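Local coordinates for protein bacterial regulatory proteins, TetR family (Nitrosomonas europaea, PDB 3NI7) that probably binds DNA as a transcriptional regulator of the TetR family, with a predicted helix-turn-helix motif near its N terminus, at residues Ser64-Glu69 with His85-Ile90; Thr128-Arg133 with Leu147-Leu152; Leu157-Phe162 with Arg175-Arg180. All blocks are in the same frame, centred on the assembly; numbering follows the deposited sequence.

Following the chain from the N terminus, the predicted helix-turn-helix comes first and all three contacts lie beyond it, in the helical body. Contact 1 closes a loop of 15 residues between helices 51-69 and 80-96. Contact 2 then brings helix 115-135 to the start of helix 149-164, and contact 3 folds helix 172-187 back along that same helix. The loops follow in series, so none nests in or crosses another. In space they interlock: M66 and L87 of contact 1 pack on W131 and V132 of contact 2, while H85 NE2 probably hydrogen-bonds R175 O of contact 3. Contacts 2 and 3 also both reach the second subunit.

Contact 1. Residues Ser64-Glu69 with His85-Ile90; sequences SRMLKE and HHLIMI
I90 lies across R65 and E69 where helices 51-69 and 80-96 pack as a helical hairpin of the TetR-family body. The short axes approach to 8.7 Å with their directions 144° apart, so the helices run antiparallel but well splayed, and the backbones come nearest at M66 and L87. I90 crosses both of its polar neighbours at about a right angle. Its CG2 rests 3.6 Å from R65 CB and also lies over one face of the guanidinium, toward the rim. R65 can fold over the isoleucine because its chain bends twice, at chi2 (-66°) and chi3 (-53°). A branched apolar residue suits this place, since CG2 supports the arginine while CD1 reaches forward to 3.8 Å from E69 OE2. That same OE2 forms a long salt bridge of 3.6 Å with R65 NH1, one helical turn away, and lies in the guanidinium plane, at its edge. The carboxylate therefore faces a charge on its own helix, and across the interface its other oxygen, E69 OE1, comes obliquely to the H86 ring, 3.6 Å from H86 CE1, with no hydrogen bond. Deeper in, M66 and L87 are buried and cross at about a right angle, with M66 CG 3.8 Å from L87 CB. The unbranched methionine chain of M66, here with selenium in place of sulfur, is long and flexible enough to run on toward T128, W131 and V132 of helix 115-135. On the way its SE passes 3.4 Å from L87 O, and in return L87 CD2 sits 3.7 Å from M66 O.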
loop_
_atom_site.group_PDB
_atom_site.type_symbol
_atom_site.label_atom_id
_atom_site.label_comp_id
_atom_site.label_asym_id
_atom_site.label_seq_id
_atom_site.Cartn_x
_atom_site.Cartn_y
_atom_site.Cartn_z
ATOM N N SER A 64 -7.784 -0.609 19.868
ATOM C CA SER A 64 -7.934 -0.931 21.277
ATOM C C SER A 64 -8.142 -2.433 21.497
ATOM O O SER A 64 -7.767 -2.956 22.541
ATOM C CB SER A 64 -9.094 -0.192 21.873
ATOM O OG SER A 64 -10.187 -1.081 21.764
ATOM N N ARG A 65 -8.758 -3.129 20.542
ATOM C CA ARG A 65 -8.813 -4.611 20.620
ATOM C C ARG A 65 -7.401 -5.153 20.641
ATOM O O ARG A 65 -7.002 -5.928 21.511
ATOM C CB ARG A 65 -9.649 -5.241 19.480
ATOM C CG ARG A 65 -11.200 -5.293 19.816
ATOM C CD ARG A 65 -11.513 -6.269 21.024
ATOM N NE ARG A 65 -10.934 -7.637 20.811
ATOM C CZ ARG A 65 -9.828 -8.156 21.386
ATOM N NH1 ARG A 65 -9.457 -9.390 21.059
ATOM N NH2 ARG A 65 -9.092 -7.494 22.286
HETATM N N MSE A 66 -6.631 -4.643 19.713
HETATM C CA MSE A 66 -5.229 -4.946 19.643
HETATM C C MSE A 66 -4.503 -4.647 20.953
HETATM O O MSE A 66 -3.648 -5.365 21.395
HETATM C CB MSE A 66 -4.638 -4.119 18.534
HETATM C CG MSE A 66 -3.371 -4.627 18.027
HETATM SE SE MSE A 66 -3.094 -4.028 16.191
HETATM C CE MSE A 66 -2.180 -2.376 16.606
ATOM N N LEU A 67 -4.857 -3.551 21.590
ATOM C CA LEU A 67 -4.200 -3.183 22.845
ATOM C C LEU A 67 -4.550 -4.146 23.970
ATOM O O LEU A 67 -3.678 -4.502 24.749
ATOM C CB LEU A 67 -4.591 -1.767 23.253
ATOM C CG LEU A 67 -4.041 -1.240 24.584
ATOM C CD1 LEU A 67 -2.537 -1.254 24.525
ATOM C CD2 LEU A 67 -4.560 0.159 24.942
ATOM N N LYS A 68 -5.829 -4.534 24.062
ATOM C CA LYS A 68 -6.305 -5.454 25.116
ATOM C C LYS A 68 -5.576 -6.772 24.959
ATOM O O LYS A 68 -5.097 -7.373 25.925
ATOM C CB LYS A 68 -7.816 -5.681 25.039
ATOM N N GLU A 69 -5.444 -7.192 23.720
ATOM C CA GLU A 69 -4.657 -8.378 23.437
ATOM C C GLU A 69 -3.224 -8.212 23.914
ATOM O O GLU A 69 -2.695 -9.087 24.611
ATOM C CB GLU A 69 -4.666 -8.705 21.934
ATOM C CG GLU A 69 -4.285 -10.160 21.612
ATOM C CD GLU A 69 -5.190 -11.174 22.302
ATOM O OE1 GLU A 69 -4.676 -12.261 22.731
ATOM O OE2 GLU A 69 -6.417 -10.847 22.414
ATOM N N HIS A 85 1.761 -11.413 14.051
ATOM C CA HIS A 85 0.631 -11.993 13.290
ATOM C C HIS A 85 -0.653 -11.957 14.114
ATOM O O HIS A 85 -1.748 -11.744 13.597
ATOM C CB HIS A 85 0.959 -13.416 12.896
ATOM C CG HIS A 85 -0.113 -14.106 12.108
ATOM N ND1 HIS A 85 -1.039 -14.941 12.693
ATOM C CD2 HIS A 85 -0.352 -14.153 10.771
ATOM C CE1 HIS A 85 -1.825 -15.437 11.751
ATOM N NE2 HIS A 85 -1.422 -14.988 10.576
ATOM N N HIS A 86 -0.523 -12.167 15.406
ATOM C CA HIS A 86 -1.683 -12.219 16.228
ATOM C C HIS A 86 -2.331 -10.830 16.347
ATOM O O HIS A 86 -3.556 -10.674 16.202
ATOM C CB HIS A 86 -1.321 -12.776 17.584
ATOM C CG HIS A 86 -2.511 -13.240 18.346
ATOM N ND1 HIS A 86 -3.593 -12.413 18.612
ATOM C CD2 HIS A 86 -2.825 -14.458 18.859
ATOM C CE1 HIS A 86 -4.514 -13.098 19.271
ATOM N NE2 HIS A 86 -4.074 -14.338 19.436
ATOM N N LEU A 87 -1.530 -9.805 16.609
ATOM C CA LEU A 87 -2.069 -8.460 16.739
ATOM C C LEU A 87 -2.690 -7.997 15.442
ATOM O O LEU A 87 -3.710 -7.343 15.462
ATOM C CB LEU A 87 -0.981 -7.468 17.130
ATOM C CG LEU A 87 -0.253 -7.765 18.442
ATOM C CD1 LEU A 87 0.998 -6.892 18.559
ATOM C CD2 LEU A 87 -1.244 -7.591 19.606
ATOM N N ILE A 88 -2.074 -8.284 14.305
ATOM C CA ILE A 88 -2.606 -7.729 13.073
ATOM C C ILE A 88 -3.945 -8.373 12.838
ATOM O O ILE A 88 -4.951 -7.709 12.488
ATOM C CB ILE A 88 -1.688 -7.898 11.861
ATOM C CG1 ILE A 88 -0.419 -7.029 12.031
ATOM C CG2 ILE A 88 -2.410 -7.419 10.615
ATOM C CD1 ILE A 88 0.701 -7.344 10.968
HETATM N N MSE A 89 -3.998 -9.652 13.130
HETATM C CA MSE A 89 -5.249 -10.362 12.944
HETATM C C MSE A 89 -6.358 -9.812 13.837
HETATM O O MSE A 89 -7.424 -9.542 13.332
HETATM C CB MSE A 89 -5.063 -11.895 13.094
HETATM C CG MSE A 89 -4.384 -12.575 11.886
HETATM SE SE MSE A 89 -4.913 -11.888 10.096
HETATM C CE MSE A 89 -6.894 -12.053 10.167
ATOM N N ILE A 90 -6.096 -9.579 15.125
ATOM C CA ILE A 90 -7.093 -8.937 16.007
ATOM C C ILE A 90 -7.572 -7.640 15.383
ATOM O O ILE A 90 -8.742 -7.330 15.321
ATOM C CB ILE A 90 -6.530 -8.580 17.380
ATOM C CG1 ILE A 90 -6.237 -9.819 18.203
ATOM C CG2 ILE A 90 -7.547 -7.823 18.134
ATOM C CD1 ILE A 90 -7.477 -10.448 18.780
#

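Contact 2. Residues Thr128-Arg133 with Leu147-Leu152; sequences TVQWVR and LEESTL
R133 reaches from helix 115-135 to the backbone just ahead of helix 149-164; its long chain is used along its length, and two of its nitrogens end on one carbonyl oxygen. CB packs 4.2 Å from L152 CD2, a methyl group of a buried leucine. With CG opposite the backbone N (chi1 -166°), the chain runs extended to NE, which gives L147 O a weak hydrogen bond. NH2 grips the same oxygen more firmly, at 2.7 Å and 163°, with L147 O close to the guanidinium plane. NH1 sits 3.5 Å from E149 CG, which lies over one face of the guanidinium, toward its rim. The E149 carboxylate is near enough for charge attraction only, its OE1 lying well out of the guanidinium plane. A leucine here, having no N-H groups, would probably leave L147 O without either of these donors and the turn before helix 149-164 less firmly held. Beside the arginine, Q130 NE2 donates to E149 OE2 at 2.9 Å, meeting the oxygen from above the carboxylate plane; S150 OG of the second subunit hydrogen-bonds that oxygen too, so a glutamate, able to accept both bonds, suits this buried position at the subunit boundary. V129 adds an apolar touch, its CG1 4.4 Å from L152 CG. Helix 115-135 is thus sandwiched: V129 and R133 face helix 149-164, while W131 and V132 touch helices 51-69 and 80-96.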
loop_
_atom_site.group_PDB
_atom_site.type_symbol
_atom_site.label_atom_id
_atom_site.label_comp_id
_atom_site.label_asym_id
_atom_site.label_seq_id
_atom_site.Cartn_x
_atom_site.Cartn_y
_atom_site.Cartn_z
ATOM N N THR A 128 1.037 2.813 14.184
ATOM C CA THR A 128 0.489 1.452 14.297
ATOM C C THR A 128 1.577 0.415 14.073
ATOM O O THR A 128 1.813 -0.478 14.893
ATOM C CB THR A 128 -0.636 1.205 13.289
ATOM O OG1 THR A 128 -1.558 2.320 13.265
ATOM C CG2 THR A 128 -1.354 -0.034 13.676
ATOM N N VAL A 129 2.288 0.600 12.974
ATOM C CA VAL A 129 3.376 -0.259 12.639
ATOM C C VAL A 129 4.423 -0.237 13.719
ATOM O O VAL A 129 5.013 -1.278 14.034
ATOM C CB VAL A 129 3.980 0.137 11.270
ATOM C CG1 VAL A 129 5.465 -0.344 11.103
ATOM C CG2 VAL A 129 3.072 -0.416 10.145
ATOM N N GLN A 130 4.713 0.929 14.270
ATOM C CA GLN A 130 5.833 1.000 15.216
ATOM C C GLN A 130 5.411 0.475 16.559
ATOM O O GLN A 130 6.216 -0.063 17.318
ATOM C CB GLN A 130 6.336 2.399 15.321
ATOM C CG GLN A 130 7.006 2.820 14.045
ATOM C CD GLN A 130 7.362 4.243 14.044
ATOM O OE1 GLN A 130 7.005 4.978 14.968
ATOM N NE2 GLN A 130 8.087 4.664 13.015
ATOM N N TRP A 131 4.111 0.590 16.793
ATOM C CA TRP A 131 3.470 0.135 17.997
ATOM C C TRP A 131 3.429 -1.385 17.992
ATOM O O TRP A 131 3.657 -2.016 19.017
ATOM C CB TRP A 131 2.025 0.688 18.067
ATOM C CG TRP A 131 1.368 0.283 19.309
ATOM C CD1 TRP A 131 1.379 0.953 20.449
ATOM C CD2 TRP A 131 0.682 -0.941 19.575
ATOM N NE1 TRP A 131 0.740 0.257 21.426
ATOM C CE2 TRP A 131 0.309 -0.927 20.903
ATOM C CE3 TRP A 131 0.362 -2.053 18.815
ATOM C CZ2 TRP A 131 -0.400 -1.958 21.492
ATOM C CZ3 TRP A 131 -0.347 -3.079 19.409
ATOM C CH2 TRP A 131 -0.709 -3.022 20.731
ATOM N N VAL A 132 3.094 -1.979 16.863
ATOM C CA VAL A 132 3.007 -3.431 16.851
ATOM C C VAL A 132 4.419 -4.028 17.082
ATOM O O VAL A 132 4.600 -5.009 17.818
ATOM C CB VAL A 132 2.436 -4.001 15.507
ATOM C CG1 VAL A 132 2.308 -5.463 15.620
ATOM C CG2 VAL A 132 1.108 -3.421 15.191
ATOM N N ARG A 133 5.393 -3.385 16.446
ATOM C CA ARG A 133 6.781 -3.849 16.428
ATOM C C ARG A 133 7.300 -3.849 17.883
ATOM O O ARG A 133 7.819 -4.871 18.390
ATOM C CB ARG A 133 7.579 -2.933 15.486
ATOM C CG ARG A 133 8.969 -3.393 15.048
ATOM C CD ARG A 133 9.801 -2.171 14.407
ATOM N NE ARG A 133 10.923 -2.587 13.542
ATOM C CZ ARG A 133 12.055 -1.913 13.371
ATOM N NH1 ARG A 133 12.250 -0.707 13.956
ATOM N NH2 ARG A 133 12.994 -2.428 12.573
ATOM N N LEU A 147 12.456 -6.955 12.346
ATOM C CA LEU A 147 12.071 -6.910 10.943
ATOM C C LEU A 147 12.333 -5.493 10.547
ATOM O O LEU A 147 12.105 -4.607 11.353
ATOM C CB LEU A 147 10.579 -7.096 10.835
ATOM C CG LEU A 147 9.955 -8.396 10.434
ATOM C CD1 LEU A 147 10.252 -9.381 11.504
ATOM C CD2 LEU A 147 8.471 -8.173 10.237
ATOM N N GLU A 148 12.745 -5.257 9.313
ATOM C CA GLU A 148 12.981 -3.895 8.931
ATOM C C GLU A 148 11.578 -3.209 8.880
ATOM O O GLU A 148 10.550 -3.822 8.453
ATOM C CB GLU A 148 13.747 -3.768 7.613
ATOM C CG GLU A 148 15.184 -4.191 7.713
ATOM C CD GLU A 148 15.972 -3.453 8.791
ATOM O OE1 GLU A 148 15.912 -2.173 8.891
ATOM O OE2 GLU A 148 16.687 -4.175 9.537
ATOM N N GLU A 149 11.575 -1.954 9.364
ATOM C CA GLU A 149 10.391 -1.137 9.413
ATOM C C GLU A 149 9.646 -1.131 8.091
ATOM O O GLU A 149 8.434 -1.274 8.086
ATOM C CB GLU A 149 10.744 0.313 9.773
ATOM C CG GLU A 149 10.598 0.747 11.269
ATOM C CD GLU A 149 10.468 2.272 11.424
ATOM O OE1 GLU A 149 11.460 2.969 11.799
ATOM O OE2 GLU A 149 9.361 2.796 11.148
ATOM N N SER A 150 10.339 -0.940 6.972
ATOM C CA SER A 150 9.657 -0.965 5.654
ATOM C C SER A 150 9.077 -2.327 5.265
ATOM O O SER A 150 8.046 -2.418 4.606
ATOM C CB SER A 150 10.558 -0.476 4.543
ATOM O OG SER A 150 11.882 -0.822 4.831
ATOM N N THR A 151 9.732 -3.390 5.672
ATOM C CA THR A 151 9.273 -4.691 5.262
ATOM C C THR A 151 7.959 -4.863 5.951
ATOM O O THR A 151 6.887 -5.024 5.324
ATOM C CB THR A 151 10.249 -5.791 5.679
ATOM O OG1 THR A 151 11.479 -5.621 4.966
ATOM C CG2 THR A 151 9.682 -7.136 5.397
ATOM N N LEU A 152 8.031 -4.789 7.263
ATOM C CA LEU A 152 6.807 -4.901 8.051
ATOM C C LEU A 152 5.727 -3.895 7.604
ATOM O O LEU A 152 4.560 -4.216 7.598
ATOM C CB LEU A 152 7.125 -4.636 9.496
ATOM C CG LEU A 152 5.940 -4.707 10.411
ATOM C CD1 LEU A 152 5.131 -5.943 10.145
ATOM C CD2 LEU A 152 6.531 -4.655 11.801
#

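Contact 3. Residues Leu157-Phe162 with Arg175-Arg180; sequences LMTFFF and RQFLKR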
loop_
_atom_site.group_PDB
_atom_site.type_symbol
_atom_site.label_atom_id
_atom_site.label_comp_id
_atom_site.label_asym_id
_atom_site.label_seq_id
_atom_site.Cartn_x
_atom_site.Cartn_y
_atom_site.Cartn_z
ATOM N N LEU A 157 0.538 -3.047 5.111
ATOM C CA LEU A 157 -0.230 -2.518 4.006
ATOM C C LEU A 157 -0.809 -3.581 3.082
ATOM O O LEU A 157 -1.999 -3.607 2.836
ATOM C CB LEU A 157 0.634 -1.561 3.184
ATOM C CG LEU A 157 0.811 -0.235 3.913
ATOM C CD1 LEU A 157 1.413 0.796 3.026
ATOM C CD2 LEU A 157 -0.497 0.220 4.332
HETATM N N MSE A 158 0.037 -4.449 2.545
HETATM C CA MSE A 158 -0.428 -5.390 1.519
HETATM C C MSE A 158 -1.484 -6.329 2.053
HETATM O O MSE A 158 -2.532 -6.539 1.428
HETATM C CB MSE A 158 0.693 -6.238 1.023
HETATM C CG MSE A 158 1.322 -5.809 -0.262
HETATM SE SE MSE A 158 2.530 -7.392 -0.727
HETATM C CE MSE A 158 3.054 -6.835 -2.573
ATOM N N THR A 159 -1.223 -6.869 3.232
ATOM C CA THR A 159 -2.169 -7.774 3.832
ATOM C C THR A 159 -3.513 -7.085 3.952
ATOM O O THR A 159 -4.553 -7.681 3.674
ATOM C CB THR A 159 -1.731 -8.163 5.200
ATOM O OG1 THR A 159 -0.414 -8.677 5.111
ATOM C CG2 THR A 159 -2.622 -9.230 5.770
ATOM N N PHE A 160 -3.466 -5.817 4.379
ATOM C CA PHE A 160 -4.665 -5.021 4.611
ATOM C C PHE A 160 -5.519 -4.918 3.374
ATOM O O PHE A 160 -6.704 -5.262 3.388
ATOM C CB PHE A 160 -4.266 -3.638 5.064
ATOM C CG PHE A 160 -5.419 -2.783 5.452
ATOM C CD1 PHE A 160 -6.453 -3.298 6.215
ATOM C CD2 PHE A 160 -5.479 -1.474 5.064
ATOM C CE1 PHE A 160 -7.508 -2.544 6.557
ATOM C CE2 PHE A 160 -6.519 -0.736 5.417
ATOM C CZ PHE A 160 -7.546 -1.275 6.164
ATOM N N PHE A 161 -4.888 -4.463 2.300
ATOM C CA PHE A 161 -5.579 -4.337 1.038
ATOM C C PHE A 161 -6.056 -5.669 0.490
ATOM O O PHE A 161 -7.187 -5.745 -0.014
ATOM C CB PHE A 161 -4.749 -3.531 0.049
ATOM C CG PHE A 161 -4.960 -2.032 0.229
ATOM C CD1 PHE A 161 -5.929 -1.356 -0.517
ATOM C CD2 PHE A 161 -4.251 -1.314 1.217
ATOM C CE1 PHE A 161 -6.145 0.016 -0.323
ATOM C CE2 PHE A 161 -4.450 0.050 1.410
ATOM C CZ PHE A 161 -5.397 0.718 0.643
ATOM N N PHE A 162 -5.242 -6.719 0.656
ATOM C CA PHE A 162 -5.647 -8.089 0.291
ATOM C C PHE A 162 -6.849 -8.568 1.129
ATOM O O PHE A 162 -7.763 -9.188 0.612
ATOM C CB PHE A 162 -4.447 -9.042 0.469
ATOM C CG PHE A 162 -4.755 -10.486 0.228
ATOM C CD1 PHE A 162 -4.520 -11.056 -1.010
ATOM C CD2 PHE A 162 -5.277 -11.292 1.250
ATOM C CE1 PHE A 162 -4.809 -12.438 -1.242
ATOM C CE2 PHE A 162 -5.584 -12.669 1.031
ATOM C CZ PHE A 162 -5.342 -13.233 -0.218
ATOM N N ARG A 175 -5.108 -14.750 6.731
ATOM C CA ARG A 175 -4.327 -15.291 7.848
ATOM C C ARG A 175 -3.117 -16.006 7.317
ATOM O O ARG A 175 -1.990 -15.738 7.747
ATOM C CB ARG A 175 -5.153 -16.268 8.702
ATOM C CG ARG A 175 -6.618 -15.750 9.015
ATOM C CD ARG A 175 -7.350 -16.602 10.044
ATOM N NE ARG A 175 -6.748 -16.408 11.356
ATOM C CZ ARG A 175 -7.208 -15.553 12.266
ATOM N NH1 ARG A 175 -8.311 -14.799 12.035
ATOM N NH2 ARG A 175 -6.561 -15.442 13.424
ATOM N N GLN A 176 -3.337 -16.903 6.367
ATOM C CA GLN A 176 -2.224 -17.623 5.731
ATOM C C GLN A 176 -1.284 -16.691 4.995
ATOM O O GLN A 176 -0.072 -16.802 5.152
ATOM C CB GLN A 176 -2.747 -18.654 4.765
ATOM C CG GLN A 176 -1.737 -19.770 4.493
ATOM C CD GLN A 176 -2.304 -20.845 3.640
ATOM O OE1 GLN A 176 -1.607 -21.736 3.277
ATOM N NE2 GLN A 176 -3.601 -20.754 3.327
ATOM N N PHE A 177 -1.844 -15.751 4.237
ATOM C CA PHE A 177 -1.043 -14.765 3.486
ATOM C C PHE A 177 -0.093 -14.014 4.397
ATOM O O PHE A 177 1.084 -13.890 4.104
ATOM C CB PHE A 177 -1.950 -13.795 2.733
ATOM C CG PHE A 177 -1.236 -12.630 2.145
ATOM C CD1 PHE A 177 -1.008 -11.473 2.901
ATOM C CD2 PHE A 177 -0.836 -12.648 0.825
ATOM C CE1 PHE A 177 -0.352 -10.374 2.335
ATOM C CE2 PHE A 177 -0.188 -11.546 0.253
ATOM C CZ PHE A 177 0.054 -10.417 0.998
ATOM N N LEU A 178 -0.614 -13.533 5.511
ATOM C CA LEU A 178 0.178 -12.791 6.479
ATOM C C LEU A 178 1.236 -13.645 7.120
ATOM O O LEU A 178 2.363 -13.221 7.327
ATOM C CB LEU A 178 -0.724 -12.276 7.591
ATOM C CG LEU A 178 -0.040 -11.395 8.646
ATOM C CD1 LEU A 178 0.224 -10.097 8.015
ATOM C CD2 LEU A 178 -0.847 -11.263 9.921
ATOM N N LYS A 179 0.835 -14.851 7.475
ATOM C CA LYS A 179 1.747 -15.799 8.094
ATOM C C LYS A 179 2.947 -16.067 7.200
ATOM O O LYS A 179 4.091 -16.110 7.630
ATOM C CB LYS A 179 1.041 -17.123 8.394
ATOM C CG LYS A 179 1.899 -18.062 9.305
ATOM C CD LYS A 179 2.357 -17.242 10.582
ATOM N N ARG A 180 2.686 -16.253 5.936
ATOM C CA ARG A 180 3.769 -16.563 5.057
ATOM C C ARG A 180 4.726 -15.434 4.881
ATOM O O ARG A 180 5.920 -15.601 5.065
ATOM C CB ARG A 180 3.224 -17.012 3.721
ATOM C CG ARG A 180 2.880 -18.439 3.772
ATOM C CD ARG A 180 1.860 -18.840 2.758
ATOM N NE ARG A 180 1.508 -20.240 3.019
ATOM C CZ ARG A 180 1.106 -21.129 2.125
ATOM N NH1 ARG A 180 0.952 -20.784 0.900
ATOM N NH2 ARG A 180 0.870 -22.394 2.438
#
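F162 and F177 stack face to face between helices 149-164 and 172-187, an antiparallel helical hairpin in the C-terminal part of the TetR-family body. The segment axes run 168° apart in direction and approach to 10.0 Å, a spacing filled by the two aromatic rings. The stacking comes first: the ring planes differ by only 8° and the centroids stand 4.7 Å apart. F177 has CG opposite its backbone N (chi1 170°), as does F162, which sends both rings into the space between the helices. Apolar contacts extend the stack. F177 CB lies over a face of the F162 ring, 4.2 Å from CE2, and at the far end of the other ring F177 CZ meets M158 CB at 4.2 Å. M158 then leads away toward V122 of the second subunit. The third kind of contact is made by T159, a small residue at the point where the backbones come nearest, its CA 6.1 Å from that of L178. Its hydroxyl hydrogen-bonds I155 O one turn back, so a polar group is tolerated in this buried place. T159 OG1 then borders two apolar groups, at the edge of the F177 ring 3.3 Å from CE1, and equally 3.3 Å from L178 CD1.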